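Local atomic coordinates of beta-glucanase (Podospora anserina, PDB entry 4LE4), a protein that probably hydrolyses beta-glucans as a glycoside hydrolase of family 131, and binds cellotriose. Residues 19-24 and 29-34. Residues are numbered along the deposited sequence; the frame is centred on the assembly and turned at random.
Sequences NKWSWG and PYQYYI
W21 lays its indole flat against the backbone of strand 30-34, so that a main-chain carbon, Q31 CA, sits over the five-membered ring, 3.5 Å from its centroid, in a CH-pi contact. A chi1 of -174°, with CG turned away from the main-chain N, carries the ring over the strand, and the wide bicycle then spans three residues: CD1 lies by the carbonyl of Y30, CZ2 touches Q31 CB at 3.4 Å, and CE3 reaches Y32 N. Tryptophan suits this place because it offers both a broad apolar face and an N-H; NE1 is hydrogen-bonded to OE1 of Q85. Glutamine suits position 31, since its CB and CG lie on the indole while NE2 donates to the same Q85 oxygen. At the far end of the indole, CH2 of W21 meets Y33 CD1 at 3.8 Å, the two planes slid until they barely overlap. W23 completes the aromatic cluster: its CZ2 stands over the Y33 ring, 3.6 Å from CE1, with the planes oblique at 49°, and W21 CH2 lies over its own six-membered ring. Tyrosine gives position 33 a flat ring that meets both tryptophans. No direct hydrogen bond joins the segments, although a water lies within hydrogen-bonding distance of W21 O (2.6 Å) and Y32 O (3.0 Å). Cut back to an alanine, W21 would probably leave the Q31 backbone without its aromatic cover, Y33 without one neighbour and Q85 OE1 without one donor. The loop thus packs over strand 30-34, at the edge of one antiparallel sheet of the concanavalin-clan GH131 catalytic domain, where it pairs with strand 78-84.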
loop_
_atom_site.group_PDB
_atom_site.type_symbol
_atom_site.label_atom_id
_atom_site.label_comp_id
_atom_site.label_asym_id
_atom_site.label_seq_id
_atom_site.Cartn_x
_atom_site.Cartn_y
_atom_site.Cartn_z
ATOM N N ASN A 19 9.860 -6.237 14.663
ATOM C CA ASN A 19 10.643 -7.422 14.984
ATOM C C ASN A 19 9.992 -8.272 16.068
ATOM O O ASN A 19 10.420 -9.405 16.307
ATOM C CB ASN A 19 12.043 -7.037 15.452
ATOM C CG ASN A 19 12.938 -6.559 14.322
ATOM O OD1 ASN A 19 13.795 -5.682 14.528
ATOM N ND2 ASN A 19 12.771 -7.140 13.139
ATOM N N LYS A 20 8.974 -7.745 16.741
ATOM C CA LYS A 20 8.329 -8.544 17.779
ATOM C C LYS A 20 7.508 -9.688 17.182
ATOM O O LYS A 20 7.197 -10.670 17.856
ATOM C CB LYS A 20 7.421 -7.676 18.641
ATOM C CG LYS A 20 8.149 -6.612 19.438
ATOM C CD LYS A 20 7.125 -5.703 20.119
ATOM C CE LYS A 20 7.795 -4.621 20.951
ATOM N NZ LYS A 20 6.770 -3.851 21.721
ATOM N N TRP A 21 7.175 -9.567 15.905
ATOM C CA TRP A 21 6.378 -10.589 15.237
ATOM C C TRP A 21 7.237 -11.734 14.730
ATOM O O TRP A 21 8.351 -11.514 14.265
ATOM C CB TRP A 21 5.645 -9.973 14.053
ATOM C CG TRP A 21 4.695 -10.915 13.388
ATOM C CD1 TRP A 21 3.358 -11.024 13.626
ATOM C CD2 TRP A 21 4.999 -11.867 12.359
ATOM N NE1 TRP A 21 2.814 -11.978 12.814
ATOM C CE2 TRP A 21 3.792 -12.514 12.026
ATOM C CE3 TRP A 21 6.174 -12.233 11.688
ATOM C CZ2 TRP A 21 3.718 -13.511 11.044
ATOM C CZ3 TRP A 21 6.102 -13.226 10.715
ATOM C CH2 TRP A 21 4.880 -13.852 10.404
ATOM N N SER A 22 6.703 -12.954 14.826
ATOM C CA SER A 22 7.377 -14.160 14.331
ATOM C C SER A 22 6.300 -15.192 14.067
ATOM O O SER A 22 5.191 -15.084 14.585
ATOM C CB SER A 22 8.365 -14.731 15.361
ATOM O OG SER A 22 7.662 -15.320 16.434
ATOM N N TRP A 23 6.614 -16.195 13.260
ATOM C CA TRP A 23 5.631 -17.226 12.964
ATOM C C TRP A 23 5.133 -17.889 14.248
ATOM O O TRP A 23 3.944 -18.173 14.386
ATOM C CB TRP A 23 6.232 -18.270 12.020
ATOM C CG TRP A 23 6.363 -17.754 10.611
ATOM C CD1 TRP A 23 7.517 -17.525 9.924
ATOM C CD2 TRP A 23 5.292 -17.415 9.723
ATOM N NE1 TRP A 23 7.234 -17.066 8.652
ATOM C CE2 TRP A 23 5.875 -16.990 8.505
ATOM C CE3 TRP A 23 3.899 -17.425 9.838
ATOM C CZ2 TRP A 23 5.111 -16.582 7.407
ATOM C CZ3 TRP A 23 3.132 -17.015 8.745
ATOM C CH2 TRP A 23 3.745 -16.599 7.542
ATOM N N GLY A 24 6.048 -18.098 15.192
ATOM C CA GLY A 24 5.684 -18.733 16.448
ATOM C C GLY A 24 5.044 -17.818 17.475
ATOM O O GLY A 24 4.540 -18.289 18.495
ATOM N N PRO A 29 0.172 -5.713 14.950
ATOM C CA PRO A 29 -0.690 -5.525 13.775
ATOM C C PRO A 29 -0.187 -5.983 12.413
ATOM O O PRO A 29 -0.974 -6.023 11.447
ATOM C CB PRO A 29 -0.913 -4.031 13.776
ATOM C CG PRO A 29 0.469 -3.530 14.159
ATOM C CD PRO A 29 0.842 -4.455 15.320
ATOM N N TYR A 30 1.103 -6.302 12.319
ATOM C CA TYR A 30 1.691 -6.674 11.033
ATOM C C TYR A 30 2.609 -7.869 11.030
ATOM O O TYR A 30 3.467 -8.005 11.900
ATOM C CB TYR A 30 2.534 -5.514 10.480
ATOM C CG TYR A 30 1.784 -4.342 9.864
ATOM C CD1 TYR A 30 1.137 -4.467 8.630
ATOM C CD2 TYR A 30 1.776 -3.097 10.490
ATOM C CE1 TYR A 30 0.512 -3.365 8.034
ATOM C CE2 TYR A 30 1.146 -1.987 9.915
ATOM C CZ TYR A 30 0.521 -2.133 8.679
ATOM O OH TYR A 30 -0.051 -1.044 8.082
ATOM N N GLN A 31 2.471 -8.714 10.011
ATOM C CA GLN A 31 3.385 -9.820 9.852
ATOM C C GLN A 31 4.585 -9.197 9.102
ATOM O O GLN A 31 4.417 -8.506 8.067
ATOM C CB GLN A 31 2.781 -10.926 8.985
ATOM C CG GLN A 31 1.382 -11.333 9.377
ATOM C CD GLN A 31 0.955 -12.608 8.674
ATOM O OE1 GLN A 31 1.330 -12.849 7.524
ATOM N NE2 GLN A 31 0.150 -13.432 9.363
ATOM N N TYR A 32 5.783 -9.456 9.594
ATOM C CA TYR A 32 6.978 -8.918 8.971
ATOM C C TYR A 32 7.927 -10.053 8.592
ATOM O O TYR A 32 8.617 -10.623 9.447
ATOM C CB TYR A 32 7.635 -7.924 9.938
ATOM C CG TYR A 32 8.877 -7.289 9.352
ATOM C CD1 TYR A 32 8.804 -6.548 8.181
ATOM C CD2 TYR A 32 10.118 -7.494 9.935
ATOM C CE1 TYR A 32 9.967 -6.019 7.579
ATOM C CE2 TYR A 32 11.287 -6.963 9.347
ATOM C CZ TYR A 32 11.193 -6.240 8.176
ATOM O OH TYR A 32 12.327 -5.747 7.570
ATOM N N TYR A 33 7.905 -10.442 7.309
ATOM C CA TYR A 33 8.795 -11.497 6.846
ATOM C C TYR A 33 9.202 -11.365 5.385
ATOM O O TYR A 33 10.221 -11.928 5.003
ATOM C CB TYR A 33 8.212 -12.893 7.111
ATOM C CG TYR A 33 6.954 -13.218 6.325
ATOM C CD1 TYR A 33 5.699 -12.888 6.827
ATOM C CD2 TYR A 33 7.023 -13.896 5.111
ATOM C CE1 TYR A 33 4.538 -13.228 6.161
ATOM C CE2 TYR A 33 5.870 -14.242 4.420
ATOM C CZ TYR A 33 4.624 -13.906 4.950
ATOM O OH TYR A 33 3.466 -14.205 4.262
ATOM N N ILE A 34 8.446 -10.598 4.589
ATOM C CA ILE A 34 8.779 -10.402 3.168
ATOM C C ILE A 34 9.698 -9.185 3.069
ATOM O O ILE A 34 9.260 -8.043 2.899
ATOM C CB ILE A 34 7.502 -10.207 2.323
ATOM C CG1 ILE A 34 6.605 -11.441 2.537
ATOM C CG2 ILE A 34 7.843 -10.019 0.811
ATOM C CD1 ILE A 34 5.272 -11.398 1.793
HETATM O O HOH W 1 9.549 -10.198 12.304
#